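Local coordinates for protein putative hyaluronoglucosaminidase (Clostridium perfringens, PDB 6PWI) that probably hydrolyses terminal N-acetylhexosamine residues from glycans, as a secreted, wall-anchored glycoside hydrolase of family 84, at residues E510-Y515 against S566-E571; H476-A481 against L489-E494; V58-G63 against F96-N101; E428-K433 against N539-S544. All blocks are in the same frame, centred on the assembly; numbering follows the deposited sequence.

The four contacts follow the elongated chain from its N-terminal domain to the far tip of its helical region. Contact 3 lies in the core of the N-terminal mixed sheet, its centre about 68 Å from that of contact 1, a surface contact on the opposite side of the chain's centre. Contacts 2 and 4 are buried between these extremes, centres about 19 Å apart, and contact 2 is nested in the loop that contact 4 closes. Helix 540-572 serves both contact 4, at its start, and contact 1, at its end. Contact 3 is mainly a backbone ladder with one carboxylate at its end, whereas polar side-chain groups dominate the others.

Contact 1: E510-Y515 against S566-E571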
loop_
_atom_site.group_PDB
_atom_site.type_symbol
_atom_site.label_atom_id
_atom_site.label_comp_id
_atom_site.label_asym_id
_atom_site.label_seq_id
_atom_site.Cartn_x
_atom_site.Cartn_y
_atom_site.Cartn_z
ATOM N N GLU A 510 37.549 -21.896 15.513
ATOM C CA GLU A 510 36.796 -22.994 16.091
ATOM C C GLU A 510 36.292 -23.867 14.947
ATOM O O GLU A 510 36.395 -23.483 13.786
ATOM C CB GLU A 510 35.630 -22.469 16.928
ATOM C CG GLU A 510 36.058 -21.548 18.050
ATOM C CD GLU A 510 34.912 -20.938 18.840
ATOM O OE1 GLU A 510 33.749 -21.317 18.592
ATOM O OE2 GLU A 510 35.183 -20.085 19.712
ATOM N N SER A 511 35.760 -25.044 15.278
ATOM C CA SER A 511 35.221 -25.933 14.265
ATOM C C SER A 511 33.974 -25.306 13.637
ATOM O O SER A 511 33.165 -24.698 14.338
ATOM C CB SER A 511 34.923 -27.282 14.854
ATOM O OG SER A 511 34.734 -28.232 13.821
ATOM N N VAL A 512 33.833 -25.447 12.313
ATOM C CA VAL A 512 32.656 -24.949 11.620
ATOM C C VAL A 512 31.880 -26.116 11.005
ATOM O O VAL A 512 30.896 -25.896 10.308
ATOM C CB VAL A 512 32.999 -23.882 10.558
ATOM C CG1 VAL A 512 33.831 -22.742 11.117
ATOM C CG2 VAL A 512 33.666 -24.477 9.331
ATOM N N LEU A 513 32.312 -27.355 11.275
ATOM C CA LEU A 513 31.728 -28.521 10.628
ATOM C C LEU A 513 30.233 -28.639 10.940
ATOM O O LEU A 513 29.423 -28.867 10.044
ATOM C CB LEU A 513 32.496 -29.781 11.041
ATOM C CG LEU A 513 33.915 -29.927 10.481
ATOM C CD1 LEU A 513 34.456 -31.326 10.742
ATOM C CD2 LEU A 513 33.967 -29.615 8.991
ATOM N N ASP A 514 29.861 -28.465 12.210
ATOM C CA ASP A 514 28.487 -28.685 12.623
ATOM C C ASP A 514 27.609 -27.486 12.277
ATOM O O ASP A 514 26.477 -27.636 11.819
ATOM C CB ASP A 514 28.406 -29.013 14.111
ATOM C CG ASP A 514 28.686 -30.482 14.362
ATOM O OD1 ASP A 514 27.867 -31.323 13.901
ATOM O OD2 ASP A 514 29.735 -30.773 14.986
ATOM N N TYR A 515 28.130 -26.289 12.523
ATOM C CA TYR A 515 27.304 -25.121 12.307
ATOM C C TYR A 515 27.057 -24.939 10.812
ATOM O O TYR A 515 26.021 -24.409 10.421
ATOM C CB TYR A 515 27.864 -23.908 13.053
ATOM C CG TYR A 515 26.825 -22.851 13.313
ATOM C CD1 TYR A 515 25.752 -23.101 14.152
ATOM C CD2 TYR A 515 26.890 -21.617 12.689
ATOM C CE1 TYR A 515 24.785 -22.140 14.391
ATOM C CE2 TYR A 515 25.934 -20.643 12.919
ATOM C CZ TYR A 515 24.877 -20.906 13.772
ATOM O OH TYR A 515 23.924 -19.955 13.993
ATOM N N SER A 566 34.000 -24.169 0.792
ATOM C CA SER A 566 35.442 -23.990 0.764
ATOM C C SER A 566 36.007 -24.032 2.181
ATOM O O SER A 566 37.005 -24.701 2.430
ATOM C CB SER A 566 35.785 -22.706 0.066
ATOM O OG SER A 566 37.174 -22.447 0.132
ATOM N N ALA A 567 35.361 -23.312 3.104
ATOM C CA ALA A 567 35.803 -23.249 4.489
ATOM C C ALA A 567 35.779 -24.644 5.109
ATOM O O ALA A 567 36.707 -25.012 5.823
ATOM C CB ALA A 567 34.959 -22.275 5.275
ATOM N N VAL A 568 34.718 -25.410 4.817
ATOM C CA VAL A 568 34.548 -26.766 5.319
ATOM C C VAL A 568 35.663 -27.666 4.780
ATOM O O VAL A 568 36.342 -28.331 5.556
ATOM C CB VAL A 568 33.146 -27.333 5.010
ATOM C CG1 VAL A 568 33.071 -28.828 5.276
ATOM C CG2 VAL A 568 32.060 -26.603 5.790
ATOM N N ALA A 569 35.852 -27.673 3.453
ATOM C CA ALA A 569 36.891 -28.470 2.816
ATOM C C ALA A 569 38.255 -28.148 3.430
ATOM O O ALA A 569 39.082 -29.041 3.627
ATOM C CB ALA A 569 36.887 -28.246 1.324
ATOM N N PHE A 570 38.468 -26.865 3.744
ATOM C CA PHE A 570 39.731 -26.425 4.305
ATOM C C PHE A 570 39.948 -27.022 5.694
ATOM O O PHE A 570 41.068 -27.390 6.042
ATOM C CB PHE A 570 39.795 -24.901 4.369
ATOM C CG PHE A 570 41.147 -24.380 4.780
ATOM C CD1 PHE A 570 42.098 -24.050 3.824
ATOM C CD2 PHE A 570 41.472 -24.226 6.122
ATOM C CE1 PHE A 570 43.345 -23.568 4.199
ATOM C CE2 PHE A 570 42.717 -23.742 6.493
ATOM C CZ PHE A 570 43.654 -23.415 5.533
ATOM N N GLU A 571 38.887 -27.093 6.503
ATOM C CA GLU A 571 39.048 -27.611 7.849
ATOM C C GLU A 571 39.377 -29.104 7.775
ATOM O O GLU A 571 40.242 -29.592 8.502
ATOM C CB GLU A 571 37.814 -27.296 8.692
ATOM C CG GLU A 571 37.976 -27.647 10.159
ATOM C CD GLU A 571 36.773 -27.322 11.029
ATOM O OE1 GLU A 571 36.278 -26.164 10.967
ATOM O OE2 GLU A 571 36.324 -28.227 11.764
#
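The carboxylate of E571 meets S511 and V512 as a two-pronged acceptor, one oxygen to each residue. S511 OG donates to E571 OE2 at 2.6 Å, while V512 N donates to E571 OE1 at 2.9 Å. Both oxygens use their syn lone pairs, each on the side of the other oxygen, so the hydroxyl and the backbone N-H reach the same open end of the carboxylate. E571 gets there because CG stands anti to the backbone N (chi1 -173°) and the chain stays extended beyond it, carrying the acid away from its helix. S511 turns its hydroxyl anti to its own N (chi1 -165°), beside the N-H that V512 presents to the second oxygen. The bonds therefore join the last turn of the long helix 540-572 to the bend leading from helix 496-507 into helix 513-536, at the outer end of the helical region that follows the barrel. Aliphatic groups of L513 and V512 flank the carboxylate, L513 lying obliquely across the E571 side chain and V512 bringing its CG2 branch to 3.5 Å from E571 OE1. The apolar part of the contact centres on V568, one turn earlier on the helix: L513 sends CD2 to within 3.9 Å of V568 CG1, and V512 CG2 approaches V568 CG2 more loosely, at 4.4 Å. The same V512 side chain also packs on F502 and L506 of helix 496-507. Two residues earlier, the carboxylate of E510 leads away from the contact to a salt bridge with R504, and the carbonyl of S511 accepts from R505.

Contact 2: H476-A481 against L489-E494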
loop_
_atom_site.group_PDB
_atom_site.type_symbol
_atom_site.label_atom_id
_atom_site.label_comp_id
_atom_site.label_asym_id
_atom_site.label_seq_id
_atom_site.Cartn_x
_atom_site.Cartn_y
_atom_site.Cartn_z
ATOM N N HIS A 476 15.188 -10.520 2.251
ATOM C CA HIS A 476 16.546 -10.165 1.854
ATOM C C HIS A 476 16.560 -8.966 0.908
ATOM O O HIS A 476 17.607 -8.619 0.341
ATOM C CB HIS A 476 17.266 -11.375 1.242
ATOM C CG HIS A 476 17.252 -12.555 2.146
ATOM N ND1 HIS A 476 17.924 -12.560 3.357
ATOM C CD2 HIS A 476 16.633 -13.751 2.039
ATOM C CE1 HIS A 476 17.722 -13.714 3.960
ATOM N NE2 HIS A 476 16.925 -14.462 3.171
ATOM N N MET A 477 15.393 -8.332 0.749
ATOM C CA MET A 477 15.309 -7.189 -0.140
ATOM C C MET A 477 14.498 -6.089 0.536
ATOM O O MET A 477 13.283 -6.011 0.345
ATOM C CB MET A 477 14.657 -7.594 -1.466
ATOM C CG MET A 477 15.382 -8.709 -2.190
ATOM S SD MET A 477 14.565 -9.134 -3.745
ATOM C CE MET A 477 15.334 -10.703 -4.143
ATOM N N SER A 478 15.167 -5.240 1.329
ATOM C CA SER A 478 14.418 -4.282 2.125
ATOM C C SER A 478 15.247 -3.078 2.555
ATOM O O SER A 478 14.657 -2.080 2.962
ATOM C CB SER A 478 13.715 -4.926 3.303
ATOM O OG SER A 478 14.603 -5.716 4.083
ATOM N N ASP A 479 16.584 -3.154 2.456
ATOM C CA ASP A 479 17.419 -2.058 2.934
ATOM C C ASP A 479 17.804 -1.125 1.787
ATOM O O ASP A 479 18.586 -1.508 0.920
ATOM C CB ASP A 479 18.655 -2.546 3.698
ATOM C CG ASP A 479 19.450 -1.424 4.363
ATOM O OD1 ASP A 479 18.974 -0.266 4.328
ATOM O OD2 ASP A 479 20.548 -1.708 4.912
ATOM N N PRO A 480 17.301 0.133 1.767
ATOM C CA PRO A 480 17.630 1.082 0.702
ATOM C C PRO A 480 19.010 1.729 0.792
ATOM O O PRO A 480 19.454 2.341 -0.173
ATOM C CB PRO A 480 16.537 2.151 0.837
ATOM C CG PRO A 480 16.204 2.141 2.304
ATOM C CD PRO A 480 16.339 0.689 2.729
ATOM N N ALA A 481 19.682 1.597 1.945
ATOM C CA ALA A 481 21.023 2.148 2.129
ATOM C C ALA A 481 22.035 1.426 1.236
ATOM O O ALA A 481 21.900 0.227 0.983
ATOM C CB ALA A 481 21.411 2.054 3.582
ATOM N N LEU A 489 16.959 0.492 6.680
ATOM C CA LEU A 489 15.913 -0.400 7.154
ATOM C C LEU A 489 16.483 -1.803 7.287
ATOM O O LEU A 489 17.414 -2.168 6.574
ATOM C CB LEU A 489 14.735 -0.385 6.175
ATOM C CG LEU A 489 14.053 0.970 5.985
ATOM C CD1 LEU A 489 13.048 0.914 4.846
ATOM C CD2 LEU A 489 13.399 1.437 7.277
ATOM N N GLU A 490 15.907 -2.593 8.195
ATOM C CA GLU A 490 16.464 -3.913 8.421
ATOM C C GLU A 490 16.156 -4.833 7.245
ATOM O O GLU A 490 15.198 -4.625 6.512
ATOM C CB GLU A 490 16.154 -4.456 9.819
ATOM C CG GLU A 490 14.689 -4.681 10.101
ATOM C CD GLU A 490 14.394 -5.177 11.507
ATOM O OE1 GLU A 490 14.889 -4.556 12.483
ATOM O OE2 GLU A 490 13.674 -6.192 11.626
ATOM N N GLU A 491 17.034 -5.823 7.073
ATOM C CA GLU A 491 17.058 -6.773 5.973
ATOM C C GLU A 491 17.834 -7.986 6.478
ATOM O O GLU A 491 18.838 -7.830 7.167
ATOM C CB GLU A 491 17.749 -6.120 4.773
ATOM C CG GLU A 491 17.785 -6.959 3.512
ATOM C CD GLU A 491 18.568 -6.289 2.390
ATOM O OE1 GLU A 491 17.940 -5.564 1.584
ATOM O OE2 GLU A 491 19.810 -6.480 2.327
ATOM N N SER A 492 17.337 -9.190 6.178
ATOM C CA SER A 492 17.998 -10.423 6.581
ATOM C C SER A 492 18.027 -10.566 8.103
ATOM O O SER A 492 18.981 -11.128 8.633
ATOM C CB SER A 492 19.407 -10.515 6.009
ATOM O OG SER A 492 19.413 -10.410 4.594
ATOM N N GLU A 493 16.985 -10.095 8.804
ATOM C CA GLU A 493 17.068 -9.972 10.253
ATOM C C GLU A 493 17.088 -11.339 10.940
ATOM O O GLU A 493 17.801 -11.523 11.926
ATOM C CB GLU A 493 15.991 -9.045 10.816
ATOM C CG GLU A 493 16.210 -8.676 12.281
ATOM C CD GLU A 493 17.540 -8.045 12.694
ATOM O OE1 GLU A 493 18.290 -7.553 11.810
ATOM O OE2 GLU A 493 17.826 -8.037 13.913
ATOM N N GLU A 494 16.305 -12.289 10.425
ATOM C CA GLU A 494 16.252 -13.626 10.993
ATOM C C GLU A 494 17.550 -14.389 10.726
ATOM O O GLU A 494 17.984 -15.181 11.557
ATOM C CB GLU A 494 15.075 -14.410 10.419
ATOM C CG GLU A 494 13.789 -14.197 11.185
ATOM C CD GLU A 494 12.734 -15.269 10.951
ATOM O OE1 GLU A 494 12.478 -15.615 9.773
ATOM O OE2 GLU A 494 12.172 -15.761 11.950
#
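H476 opens the contact with its ring edge toward S492: ND1 and S492 OG lie 2.9 Å apart in a nearly straight hydrogen bond, the hydroxyl sitting in the ring plane. From here the chain runs roughly antiparallel to 489-494, both pieces belonging to the connection between helix 467-475 and helix 496-507. M477 turns its side chain away, onto W549 and L553 of helix 540-572. At S478 the pairing tightens. Its N donates to E491 OE1 at 2.8 Å, and its hydroxyl, held between its own N and carbonyl carbon (chi1 52°), reaches E490 O at 2.7 Å on a lone pair in the carbonyl plane. D479 N adds a second bond to E491 OE1, at 2.9 Å, coming from above the carboxylate plane where S478 N uses the anti lone pair. The acid of D479 in turn gathers L489 N and A481 N on OD1 from opposite faces, the latter bond closing an Asx turn. P480 then lays CD against L489 CD1 at 3.9 Å, the two side chains crossing at about a right angle. Buried carboxylates thus stand in for strand pairing by accepting backbone N-H groups. E491 is satisfied by such donors at both oxygens, OE2 taking the backbone N of R611, whereas D479 OD2 forms a salt bridge with the R611 guanidinium, which would be expected to offset part of the charge on D479.

Contact 3: V58-G63 against F96-N101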
loop_
_atom_site.group_PDB
_atom_site.type_symbol
_atom_site.label_atom_id
_atom_site.label_comp_id
_atom_site.label_asym_id
_atom_site.label_seq_id
_atom_site.Cartn_x
_atom_site.Cartn_y
_atom_site.Cartn_z
ATOM N N VAL A 58 -31.356 -11.911 -1.249
ATOM C CA VAL A 58 -30.539 -10.718 -1.138
ATOM C C VAL A 58 -31.456 -9.499 -1.047
ATOM O O VAL A 58 -32.307 -9.287 -1.911
ATOM C CB VAL A 58 -29.604 -10.604 -2.354
ATOM C CG1 VAL A 58 -28.859 -9.284 -2.359
ATOM C CG2 VAL A 58 -28.639 -11.771 -2.427
ATOM N N VAL A 59 -31.241 -8.683 -0.009
ATOM C CA VAL A 59 -32.009 -7.470 0.207
ATOM C C VAL A 59 -31.049 -6.285 0.254
ATOM O O VAL A 59 -30.242 -6.186 1.172
ATOM C CB VAL A 59 -32.828 -7.565 1.509
ATOM C CG1 VAL A 59 -33.642 -6.306 1.771
ATOM C CG2 VAL A 59 -33.706 -8.808 1.536
ATOM N N PHE A 60 -31.146 -5.395 -0.737
ATOM C CA PHE A 60 -30.400 -4.149 -0.713
ATOM C C PHE A 60 -31.349 -2.993 -0.409
ATOM O O PHE A 60 -32.386 -2.853 -1.045
ATOM C CB PHE A 60 -29.794 -3.830 -2.081
ATOM C CG PHE A 60 -28.861 -4.859 -2.669
ATOM C CD1 PHE A 60 -27.645 -5.150 -2.066
ATOM C CD2 PHE A 60 -29.176 -5.492 -3.863
ATOM C CE1 PHE A 60 -26.785 -6.084 -2.625
ATOM C CE2 PHE A 60 -28.310 -6.415 -4.428
ATOM C CZ PHE A 60 -27.119 -6.711 -3.805
ATOM N N GLU A 61 -30.963 -2.144 0.543
ATOM C CA GLU A 61 -31.658 -0.889 0.753
ATOM C C GLU A 61 -31.413 0.018 -0.447
ATOM O O GLU A 61 -30.511 -0.228 -1.240
ATOM C CB GLU A 61 -31.151 -0.213 2.022
ATOM C CG GLU A 61 -31.641 -0.879 3.287
ATOM C CD GLU A 61 -31.427 -0.013 4.514
ATOM O OE1 GLU A 61 -30.820 1.068 4.370
ATOM O OE2 GLU A 61 -31.871 -0.420 5.609
ATOM N N GLU A 62 -32.209 1.086 -0.540
ATOM C CA GLU A 62 -32.223 2.002 -1.670
ATOM C C GLU A 62 -30.933 2.822 -1.733
ATOM O O GLU A 62 -30.564 3.296 -2.805
ATOM C CB GLU A 62 -33.463 2.899 -1.596
ATOM C CG GLU A 62 -34.763 2.152 -1.838
ATOM C CD GLU A 62 -34.952 1.627 -3.253
ATOM O OE1 GLU A 62 -34.608 2.359 -4.202
ATOM O OE2 GLU A 62 -35.445 0.487 -3.407
ATOM N N GLY A 63 -30.255 2.982 -0.591
ATOM C CA GLY A 63 -29.051 3.796 -0.512
ATOM C C GLY A 63 -27.786 3.093 -1.014
ATOM O O GLY A 63 -26.749 3.741 -1.162
ATOM N N PHE A 96 -28.918 -12.289 2.789
ATOM C CA PHE A 96 -27.921 -11.228 2.817
ATOM C C PHE A 96 -28.627 -9.879 2.781
ATOM O O PHE A 96 -29.263 -9.554 1.786
ATOM C CB PHE A 96 -26.971 -11.344 1.623
ATOM C CG PHE A 96 -26.120 -12.588 1.638
ATOM C CD1 PHE A 96 -24.826 -12.554 2.132
ATOM C CD2 PHE A 96 -26.624 -13.803 1.196
ATOM C CE1 PHE A 96 -24.048 -13.701 2.165
ATOM C CE2 PHE A 96 -25.848 -14.952 1.234
ATOM C CZ PHE A 96 -24.558 -14.897 1.714
ATOM N N LEU A 97 -28.535 -9.110 3.875
ATOM C CA LEU A 97 -29.131 -7.782 3.896
ATOM C C LEU A 97 -28.021 -6.734 3.954
ATOM O O LEU A 97 -27.155 -6.791 4.829
ATOM C CB LEU A 97 -30.085 -7.620 5.091
ATOM C CG LEU A 97 -30.955 -8.811 5.505
ATOM C CD1 LEU A 97 -31.972 -8.382 6.553
ATOM C CD2 LEU A 97 -31.665 -9.452 4.324
ATOM N N ILE A 98 -28.053 -5.778 3.016
ATOM C CA ILE A 98 -27.100 -4.682 3.013
ATOM C C ILE A 98 -27.859 -3.370 3.196
ATOM O O ILE A 98 -28.787 -3.075 2.442
ATOM C CB ILE A 98 -26.238 -4.677 1.733
ATOM C CG1 ILE A 98 -25.640 -6.055 1.423
ATOM C CG2 ILE A 98 -25.168 -3.597 1.812
ATOM C CD1 ILE A 98 -24.693 -6.594 2.480
ATOM N N GLY A 99 -27.442 -2.577 4.191
ATOM C CA GLY A 99 -28.191 -1.385 4.535
ATOM C C GLY A 99 -27.316 -0.288 5.123
ATOM O O GLY A 99 -26.147 -0.513 5.421
ATOM N N ILE A 100 -27.925 0.889 5.301
ATOM C CA ILE A 100 -27.249 2.058 5.833
ATOM C C ILE A 100 -27.928 2.466 7.136
ATOM O O ILE A 100 -29.149 2.468 7.234
ATOM C CB ILE A 100 -27.235 3.194 4.790
ATOM C CG1 ILE A 100 -26.281 2.864 3.639
ATOM C CG2 ILE A 100 -26.927 4.549 5.427
ATOM C CD1 ILE A 100 -26.559 3.647 2.380
ATOM N N ASN A 101 -27.109 2.805 8.131
ATOM C CA ASN A 101 -27.570 3.199 9.450
ATOM C C ASN A 101 -28.429 4.460 9.358
ATOM O O ASN A 101 -28.077 5.401 8.641
ATOM C CB ASN A 101 -26.376 3.389 10.381
ATOM C CG ASN A 101 -26.783 3.955 11.719
ATOM O OD1 ASN A 101 -27.449 3.281 12.505
ATOM N ND2 ASN A 101 -26.405 5.198 11.962
#
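E61 OE1 accepts from I100 N at 3.0 Å and is also hydrogen-bonded to S103 OG. The N-H of I100 points almost straight at the oxygen but comes from well above the carboxylate plane, 65° out of it. Immediately before E61, strands 55-60 and 94-100 pair in parallel within the mixed sheet of the N-terminal domain, which matches domain 2 of glycoside hydrolase family 20; helix 66-78 and strand 82-85 lie between them in sequence. V59 bonds through both its backbone groups, donating to F96 O at 2.8 Å and accepting from I98 N at 2.9 Å, and E61 N continues the ladder to I98 O. Where the first strand ends, the E61 side chain takes over the next acceptor position. Its other oxygen, OE2, accepts from D108 N on helix 106-114. On one face of the sheet V59 and L97 lie side by side and point the same way, V59 CG2 touching L97 CD2 at 3.5 Å. The other face carries V58, F60, F96 and I98; the first three pack on helix 66-78. There V58 CG1 sits over one face of the F60 ring, nearer its edge than its centre, and the ring turns its edge toward I98, with CD1 4.1 Å from I98 CB. At the exposed end of the pair, beyond the bonded strands, I100 carries its CD1 methyl to 3.5 Å from G63 O.

Contact 4: E428-K433 against N539-S544; sequences EAQASK and NELLKS
Q430 and N539 meet through their side-chain amides, N539 ND2 donating to Q430 OE1 at 3.0 Å. The N-H...O line is nearly straight (177°), and OE1 lies in the amide plane of N539; the donor stands above the carbonyl plane of Q430, and the two amides are turned 76° against each other. K433 NZ reaches the same OE1 at 3.1 Å from the opposite face, so the oxygen is held from both sides. Q430 CG, anti to the carbonyl carbon, lies 3.7 Å from L542 N, and Q430 CB lies 3.7 Å from L542 CD1; a bend at chi2 (-71°) then turns the amide toward N539. L541 CB touches the same side chain, 3.9 Å from Q430 CG. N539 is also the N-cap of helix 540-572, its OD1 accepting from L542 N at 3.0 Å. The contact thereby joins the start of that long helix to the segment linking the last strand of the eight-stranded parallel (beta/alpha)8 barrel, 418-423, with helix 433-444. Farther out, D198 of helix 193-204 takes both the NE2 of Q430 and the ammonium of K433, while N195 also accepts from Q430 NE2. The backbone of the linking segment is held by E545, about one turn beyond L541 and L542, whose carboxylate oxygens accept from the N-H groups of Q430 and A431.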
loop_
_atom_site.group_PDB
_atom_site.type_symbol
_atom_site.label_atom_id
_atom_site.label_comp_id
_atom_site.label_asym_id
_atom_site.label_seq_id
_atom_site.Cartn_x
_atom_site.Cartn_y
_atom_site.Cartn_z
ATOM N N GLU A 428 8.293 -0.505 -9.481
ATOM C CA GLU A 428 7.905 -1.904 -9.590
ATOM C C GLU A 428 6.565 -2.091 -8.883
ATOM O O GLU A 428 6.509 -2.197 -7.653
ATOM C CB GLU A 428 8.979 -2.827 -9.007
ATOM C CG GLU A 428 10.244 -2.889 -9.837
ATOM C CD GLU A 428 11.170 -1.693 -9.682
ATOM O OE1 GLU A 428 10.993 -0.928 -8.714
ATOM O OE2 GLU A 428 12.064 -1.523 -10.537
ATOM N N ALA A 429 5.494 -2.138 -9.682
ATOM C CA ALA A 429 4.143 -2.035 -9.157
ATOM C C ALA A 429 3.779 -3.255 -8.310
ATOM O O ALA A 429 3.337 -3.101 -7.173
ATOM C CB ALA A 429 3.165 -1.792 -10.277
ATOM N N GLN A 430 3.979 -4.458 -8.858
ATOM C CA GLN A 430 3.602 -5.695 -8.185
ATOM C C GLN A 430 4.350 -5.849 -6.859
ATOM O O GLN A 430 3.739 -6.172 -5.846
ATOM C CB GLN A 430 3.811 -6.893 -9.112
ATOM C CG GLN A 430 2.917 -6.873 -10.344
ATOM C CD GLN A 430 1.473 -7.146 -10.003
ATOM O OE1 GLN A 430 1.154 -8.053 -9.240
ATOM N NE2 GLN A 430 0.579 -6.356 -10.570
ATOM N N ALA A 431 5.666 -5.589 -6.865
ATOM C CA ALA A 431 6.502 -5.649 -5.674
ATOM C C ALA A 431 5.996 -4.692 -4.595
ATOM O O ALA A 431 6.202 -4.933 -3.406
ATOM C CB ALA A 431 7.931 -5.350 -6.043
ATOM N N SER A 432 5.328 -3.614 -5.015
ATOM C CA SER A 432 4.827 -2.606 -4.096
ATOM C C SER A 432 3.655 -3.128 -3.267
ATOM O O SER A 432 3.270 -2.503 -2.277
ATOM C CB SER A 432 4.451 -1.353 -4.834
ATOM O OG SER A 432 5.608 -0.725 -5.354
ATOM N N LYS A 433 3.088 -4.273 -3.661
ATOM C CA LYS A 433 1.895 -4.765 -2.981
ATOM C C LYS A 433 2.170 -5.019 -1.500
ATOM O O LYS A 433 1.239 -4.935 -0.696
ATOM C CB LYS A 433 1.283 -5.991 -3.665
ATOM C CG LYS A 433 0.513 -5.679 -4.941
ATOM C CD LYS A 433 0.141 -6.924 -5.698
ATOM C CE LYS A 433 -0.669 -6.667 -6.946
ATOM N NZ LYS A 433 -1.307 -7.932 -7.371
ATOM N N ASN A 539 1.589 -15.270 -11.788
ATOM C CA ASN A 539 1.509 -13.828 -11.964
ATOM C C ASN A 539 2.665 -13.336 -12.840
ATOM O O ASN A 539 3.724 -12.943 -12.341
ATOM C CB ASN A 539 1.420 -13.143 -10.597
ATOM C CG ASN A 539 1.371 -11.629 -10.635
ATOM O OD1 ASN A 539 1.574 -10.998 -11.673
ATOM N ND2 ASN A 539 1.134 -11.034 -9.481
ATOM N N GLU A 540 2.427 -13.324 -14.159
ATOM C CA GLU A 540 3.422 -12.942 -15.153
ATOM C C GLU A 540 3.973 -11.545 -14.877
ATOM O O GLU A 540 5.143 -11.282 -15.140
ATOM C CB GLU A 540 2.839 -12.997 -16.569
ATOM C CG GLU A 540 2.493 -14.400 -17.034
ATOM C CD GLU A 540 3.580 -15.438 -16.789
ATOM O OE1 GLU A 540 4.764 -15.148 -17.091
ATOM O OE2 GLU A 540 3.243 -16.531 -16.270
ATOM N N LEU A 541 3.117 -10.652 -14.373
ATOM C CA LEU A 541 3.501 -9.265 -14.167
ATOM C C LEU A 541 4.526 -9.166 -13.040
ATOM O O LEU A 541 5.494 -8.423 -13.158
ATOM C CB LEU A 541 2.260 -8.411 -13.882
ATOM C CG LEU A 541 1.398 -8.074 -15.099
ATOM C CD1 LEU A 541 0.093 -7.419 -14.669
ATOM C CD2 LEU A 541 2.154 -7.190 -16.081
ATOM N N LEU A 542 4.314 -9.926 -11.959
ATOM C CA LEU A 542 5.247 -9.944 -10.842
ATOM C C LEU A 542 6.546 -10.636 -11.263
ATOM O O LEU A 542 7.633 -10.128 -10.998
ATOM C CB LEU A 542 4.569 -10.625 -9.649
ATOM C CG LEU A 542 5.443 -10.906 -8.426
ATOM C CD1 LEU A 542 5.998 -9.622 -7.825
ATOM C CD2 LEU A 542 4.658 -11.689 -7.384
ATOM N N LYS A 543 6.421 -11.771 -11.961
ATOM C CA LYS A 543 7.568 -12.573 -12.354
ATOM C C LYS A 543 8.579 -11.752 -13.153
ATOM O O LYS A 543 9.774 -11.812 -12.862
ATOM C CB LYS A 543 7.133 -13.821 -13.123
ATOM C CG LYS A 543 6.477 -14.892 -12.266
ATOM C CD LYS A 543 6.375 -16.228 -12.965
ATOM C CE LYS A 543 5.042 -16.461 -13.641
ATOM N NZ LYS A 543 4.981 -17.811 -14.249
ATOM N N SER A 544 8.106 -10.997 -14.156
ATOM C CA SER A 544 9.007 -10.289 -15.054
ATOM C C SER A 544 9.589 -9.050 -14.375
ATOM O O SER A 544 10.718 -8.658 -14.651
ATOM C CB SER A 544 8.344 -9.957 -16.364
ATOM O OG SER A 544 7.426 -8.894 -16.200
#